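Local coordinates for glycoside hydrolase family 15, cellulose signaling associated protein envoy (Hypocrea jecorina, PDB 4WUJ) that senses blue light through a LOV domain that binds flavin mononucleotide, and links light with oxidative stress in this fungus, at residues Asn113-Lys116 against Pro120-Asn123; Leu130-Asp133 against His137-Ala140. One frame throughout, in Å; residues are numbered along the deposited sequence.

Interaction 1: Asn113-Lys116 against Pro120-Asn123; sequences NYKK and PFTN. With FMN (flavin mononucleotide), chain I.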
# COMPACT_ATOMS: atom_id res chain seq x y z
N ASN C 113 -6.66 -16.14 -13.48
CA ASN C 113 -6.08 -16.86 -12.36
C ASN C 113 -7.11 -17.50 -11.46
O ASN C 113 -8.33 -17.34 -11.63
CB ASN C 113 -5.14 -15.97 -11.51
CG ASN C 113 -4.01 -15.38 -12.31
OD1 ASN C 113 -3.51 -14.31 -11.97
ND2 ASN C 113 -3.61 -16.04 -13.41
N TYR C 114 -6.59 -18.21 -10.47
CA TYR C 114 -7.41 -18.98 -9.58
C TYR C 114 -7.04 -18.63 -8.16
O TYR C 114 -5.87 -18.68 -7.78
CB TYR C 114 -7.22 -20.46 -9.88
CG TYR C 114 -7.69 -20.75 -11.30
CD1 TYR C 114 -9.03 -20.98 -11.57
CD2 TYR C 114 -6.79 -20.73 -12.37
CE1 TYR C 114 -9.48 -21.22 -12.87
CE2 TYR C 114 -7.22 -20.97 -13.67
CZ TYR C 114 -8.58 -21.21 -13.92
OH TYR C 114 -9.01 -21.46 -15.22
N LYS C 115 -8.05 -18.20 -7.40
CA LYS C 115 -7.91 -17.97 -5.96
C LYS C 115 -7.58 -19.31 -5.36
O LYS C 115 -7.64 -20.32 -6.04
CB LYS C 115 -9.20 -17.39 -5.35
CG LYS C 115 -9.45 -15.95 -5.75
CD LYS C 115 -10.87 -15.49 -5.45
CE LYS C 115 -10.99 -13.98 -5.39
NZ LYS C 115 -11.89 -13.38 -6.40
N LYS C 116 -7.20 -19.33 -4.10
CA LYS C 116 -6.81 -20.57 -3.48
C LYS C 116 -7.98 -21.55 -3.37
O LYS C 116 -7.77 -22.75 -3.16
CB LYS C 116 -6.28 -20.31 -2.10
CG LYS C 116 -6.01 -21.59 -1.34
CD LYS C 116 -5.68 -21.28 0.09
CE LYS C 116 -5.35 -22.53 0.87
NZ LYS C 116 -4.88 -22.11 2.18
N PRO C 120 -12.17 -18.88 -10.63
CA PRO C 120 -11.41 -18.08 -11.59
C PRO C 120 -11.70 -16.58 -11.45
O PRO C 120 -12.81 -16.20 -11.07
CB PRO C 120 -11.92 -18.58 -12.94
CG PRO C 120 -13.37 -19.00 -12.65
CD PRO C 120 -13.29 -19.60 -11.25
N PHE C 121 -10.73 -15.75 -11.78
CA PHE C 121 -11.03 -14.34 -11.93
C PHE C 121 -10.17 -13.73 -12.98
O PHE C 121 -9.00 -14.07 -13.16
CB PHE C 121 -10.85 -13.57 -10.62
CG PHE C 121 -9.44 -13.58 -10.07
CD1 PHE C 121 -8.97 -14.67 -9.35
CD2 PHE C 121 -8.60 -12.49 -10.22
CE1 PHE C 121 -7.69 -14.69 -8.84
CE2 PHE C 121 -7.31 -12.50 -9.68
CZ PHE C 121 -6.86 -13.62 -9.01
N THR C 122 -10.77 -12.79 -13.67
CA THR C 122 -10.04 -12.05 -14.67
C THR C 122 -9.11 -11.02 -14.00
O THR C 122 -9.49 -9.88 -13.73
CB THR C 122 -11.02 -11.45 -15.65
OG1 THR C 122 -11.75 -12.54 -16.25
CG2 THR C 122 -10.31 -10.62 -16.72
N ASN C 123 -7.88 -11.46 -13.74
CA ASN C 123 -6.92 -10.65 -13.03
C ASN C 123 -6.32 -9.65 -13.99
O ASN C 123 -5.79 -10.04 -15.05
CB ASN C 123 -5.84 -11.59 -12.45
CG ASN C 123 -4.84 -10.88 -11.59
OD1 ASN C 123 -4.85 -9.64 -11.51
ND2 ASN C 123 -3.94 -11.64 -10.95
N1 FMN I . 1.07 -14.40 -13.51
C2 FMN I . -0.27 -14.53 -13.23
O2 FMN I . -0.95 -15.37 -13.82
N3 FMN I . -0.87 -13.72 -12.27
C4 FMN I . -0.14 -12.77 -11.59
O4 FMN I . -0.71 -12.09 -10.73
C4A FMN I . 1.23 -12.63 -11.85
N5 FMN I . 1.99 -11.70 -11.17
C5A FMN I . 3.32 -11.56 -11.45
C6 FMN I . 4.04 -10.60 -10.75
C7 FMN I . 5.39 -10.45 -10.98
C7M FMN I . 6.12 -9.39 -10.21
C8 FMN I . 6.04 -11.26 -11.94
C8M FMN I . 7.51 -11.10 -12.20
C9 FMN I . 5.30 -12.22 -12.65
C9A FMN I . 3.94 -12.37 -12.41
N10 FMN I . 3.17 -13.33 -13.09
C10 FMN I . 1.83 -13.46 -12.81
C1' FMN I . 3.71 -14.22 -14.19
C2' FMN I . 4.42 -15.50 -13.81
O2' FMN I . 5.09 -15.31 -12.58
C3' FMN I . 5.36 -15.90 -14.99
O3' FMN I . 6.28 -14.85 -15.27
C4' FMN I . 4.54 -16.21 -16.26
O4' FMN I . 3.76 -17.36 -16.01
C5' FMN I . 5.40 -16.38 -17.52
O5' FMN I . 6.47 -17.28 -17.27
P FMN I . 6.29 -18.85 -17.46
O1P FMN I . 7.59 -19.47 -16.99
O2P FMN I . 5.17 -19.47 -16.70
O3P FMN I . 6.08 -19.14 -18.92

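Interaction 2: Leu130-Asp133 against His137-Ala140; sequences LWAD and HHFA. With FMN (flavin mononucleotide), chain I.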
# COMPACT_ATOMS: atom_id res chain seq x y z
N LEU C 130 12.15 -2.71 -12.01
CA LEU C 130 12.92 -1.78 -11.18
C LEU C 130 14.36 -1.68 -11.69
O LEU C 130 14.75 -2.38 -12.63
CB LEU C 130 12.96 -2.27 -9.73
CG LEU C 130 11.95 -1.63 -8.81
CD1 LEU C 130 10.54 -1.76 -9.41
CD2 LEU C 130 12.04 -2.23 -7.39
N TRP C 131 15.14 -0.79 -11.07
CA TRP C 131 16.58 -0.72 -11.31
C TRP C 131 17.34 -1.54 -10.25
O TRP C 131 16.85 -1.75 -9.13
CB TRP C 131 17.06 0.75 -11.36
CG TRP C 131 17.12 1.51 -10.02
CD1 TRP C 131 17.73 1.09 -8.86
CD2 TRP C 131 16.59 2.83 -9.75
NE1 TRP C 131 17.59 2.06 -7.88
CE2 TRP C 131 16.90 3.14 -8.40
CE3 TRP C 131 15.88 3.78 -10.51
CZ2 TRP C 131 16.52 4.36 -7.78
CZ3 TRP C 131 15.50 5.00 -9.89
CH2 TRP C 131 15.83 5.27 -8.55
N ALA C 132 18.54 -2.01 -10.60
CA ALA C 132 19.35 -2.82 -9.68
C ALA C 132 19.50 -2.13 -8.32
O ALA C 132 20.08 -1.05 -8.22
CB ALA C 132 20.73 -3.12 -10.28
N ASP C 133 18.96 -2.77 -7.28
CA ASP C 133 19.02 -2.25 -5.92
C ASP C 133 20.46 -2.25 -5.44
O ASP C 133 21.33 -2.87 -6.09
CB ASP C 133 18.17 -3.12 -4.97
CG ASP C 133 16.77 -2.55 -4.73
OD1 ASP C 133 16.23 -1.87 -5.65
OD2 ASP C 133 16.23 -2.78 -3.62
N HIS C 137 20.63 -6.58 -7.71
CA HIS C 137 19.50 -7.42 -8.07
C HIS C 137 18.41 -6.59 -8.73
O HIS C 137 18.09 -5.50 -8.27
CB HIS C 137 18.92 -8.07 -6.81
CG HIS C 137 19.76 -9.18 -6.27
ND1 HIS C 137 19.25 -10.14 -5.43
CD2 HIS C 137 21.06 -9.49 -6.45
CE1 HIS C 137 20.20 -10.99 -5.11
NE2 HIS C 137 21.31 -10.63 -5.72
N HIS C 138 17.85 -7.13 -9.80
CA HIS C 138 16.71 -6.54 -10.49
C HIS C 138 15.41 -7.11 -9.92
O HIS C 138 15.31 -8.30 -9.67
CB HIS C 138 16.79 -6.87 -11.97
CG HIS C 138 17.69 -5.97 -12.76
ND1 HIS C 138 17.21 -4.95 -13.54
CD2 HIS C 138 19.04 -5.94 -12.88
CE1 HIS C 138 18.22 -4.32 -14.11
NE2 HIS C 138 19.35 -4.90 -13.73
N PHE C 139 14.42 -6.25 -9.72
CA PHE C 139 13.12 -6.69 -9.22
C PHE C 139 12.01 -6.36 -10.21
O PHE C 139 12.17 -5.56 -11.12
CB PHE C 139 12.82 -6.04 -7.85
CG PHE C 139 13.72 -6.51 -6.75
CD1 PHE C 139 15.04 -6.09 -6.69
CD2 PHE C 139 13.25 -7.37 -5.76
CE1 PHE C 139 15.88 -6.53 -5.67
CE2 PHE C 139 14.08 -7.82 -4.75
CZ PHE C 139 15.39 -7.39 -4.70
N ALA C 140 10.87 -6.99 -9.99
CA ALA C 140 9.70 -6.75 -10.77
C ALA C 140 8.60 -6.56 -9.76
O ALA C 140 8.53 -7.29 -8.76
CB ALA C 140 9.39 -7.93 -11.68
N1 FMN I . 1.07 -14.40 -13.51
C2 FMN I . -0.27 -14.53 -13.23
O2 FMN I . -0.95 -15.37 -13.82
N3 FMN I . -0.87 -13.72 -12.27
C4 FMN I . -0.14 -12.77 -11.59
O4 FMN I . -0.71 -12.09 -10.73
C4A FMN I . 1.23 -12.63 -11.85
N5 FMN I . 1.99 -11.70 -11.17
C5A FMN I . 3.32 -11.56 -11.45
C6 FMN I . 4.04 -10.60 -10.75
C7 FMN I . 5.39 -10.45 -10.98
C7M FMN I . 6.12 -9.39 -10.21
C8 FMN I . 6.04 -11.26 -11.94
C8M FMN I . 7.51 -11.10 -12.20
C9 FMN I . 5.30 -12.22 -12.65
C9A FMN I . 3.94 -12.37 -12.41
N10 FMN I . 3.17 -13.33 -13.09
C10 FMN I . 1.83 -13.46 -12.81
C1' FMN I . 3.71 -14.22 -14.19
C2' FMN I . 4.42 -15.50 -13.81
O2' FMN I . 5.09 -15.31 -12.58
C3' FMN I . 5.36 -15.90 -14.99
O3' FMN I . 6.28 -14.85 -15.27
C4' FMN I . 4.54 -16.21 -16.26
O4' FMN I . 3.76 -17.36 -16.01
C5' FMN I . 5.40 -16.38 -17.52
O5' FMN I . 6.47 -17.28 -17.27
P FMN I . 6.29 -18.85 -17.46
O1P FMN I . 7.59 -19.47 -16.99
O2P FMN I . 5.17 -19.47 -16.70
O3P FMN I . 6.08 -19.14 -18.92

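Interaction 1: Asn113-Lys116 against Pro120-Asn123
Pro-120 begins the second strand of a beta hairpin in the LOV (PAS-fold) domain, and it meets Tyr-114 in an antiparallel non-hydrogen-bonded pair. Proline suits such a site, since its nitrogen is not asked for a hydrogen across the pair. Its CB lies 3.6 Å from CE1 of the tyrosine ring, an apolar touch on the sheet face away from the flavin, and its CA-H makes a CH...O contact with the O of Asn-113.

Phe-121 follows as the hydrogen-bonded partner of Asn-113: its N donates to Asn-113 O at 2.9 Å and its O accepts from Asn-113 N at 3.1 Å. With CG held between the backbone N and the carbonyl carbon (chi1 62°), its ring leans toward the first strand on the face it shares with Asn-113, where CZ packs 3.8 Å from CB of Asn-113. CE1 of the same ring meets CG of Lys-115, whose chain crosses it at about a right angle before its NZ reaches a salt bridge with Glu-146. A flat apolar ring thus serves both a short buried side chain and the methylene part of a long charged one.

Asn-123 closes the contact at the flavin pocket. Its CG is anti to the backbone N, which brings ND2 to OD1 of Asn-113, while its OD1 accepts from the backbone N of Ala-145. The two amide planes stand 87° apart.

Asparagine fits position 113 because one amide offers both an acceptor and a donor to the pyrimidine edge of the flavin: ND2 gives a hydrogen to FMN O2. A leucine here would probably leave N3 and O2 of the flavin, and ND2 of Asn-123, without these mates. OD1 of Asn-113 takes two donors, ND2 of Asn-123 at 2.9 Å and FMN N3 at 2.7 Å, the latter nearly straight at 168°.

Interaction 2: Leu130-Asp133 against His137-Ala140
Two backbone hydrogen bonds join Leu-130 to Phe-139 and Asp-133 to His-137 across the connection between neighbouring antiparallel strands of the PAS-fold sheet, 120-129 and 139-144. Leu-130 N donates to Phe-139 O at 3.0 Å, and Asp-133 N donates to His-137 O, also at 3.0 Å. That second carbonyl is met by the CA-H of Ala-132 as well, at 3.3 Å from CA to O, so two neighbouring residues of the loop settle on one oxygen.

Side chains fill in around this backbone frame. With CG anti to the carbonyl carbon (chi1 -82°), His-138 sets its ring against the loop, the backbone N of Ala-132 standing over the centre of one face. The small methyl of Ala-132 suits a place beside an imidazole, its CB 4.1 Å from NE2 of His-138. His-137 turns its polar end elsewhere, ND1 bonding to Asp-44 and so tying the turn to strand 39-44.

The CB of Leu-130 is directed toward 137-140, yet its side chain also touches Ile-17 and Ile-21 of helix 14-22, an apolar setting in which a leucine is at home. Phe-139 serves two residues at once: Leu-130 CD2 rests 3.9 Å from its CB, and at the far side of the ring CE1 lies 4.2 Å from CB of Asp-133.

Overall arrangement
Interactions 1 and 2 follow each other along the chain and lie on opposite sides of its centre, their own centres about 27 Å apart and their nearest atoms about 13 Å apart. Strand 120-129 connects them: it starts in 120-123 and runs into the loop 130-133, and its neighbour in the sheet, 139-144, takes part in interaction 2. The flavin spans the gap between. Its pyrimidine edge is read by hydrogen bonds at interaction 1, whereas at interaction 2 its dimethylbenzene end meets Ala-140, with FMN C8M 3.7 Å from CB of Ala-140. Gln-144, at the far end of strand 139-144, lies beside Asn-123 and also binds the flavin.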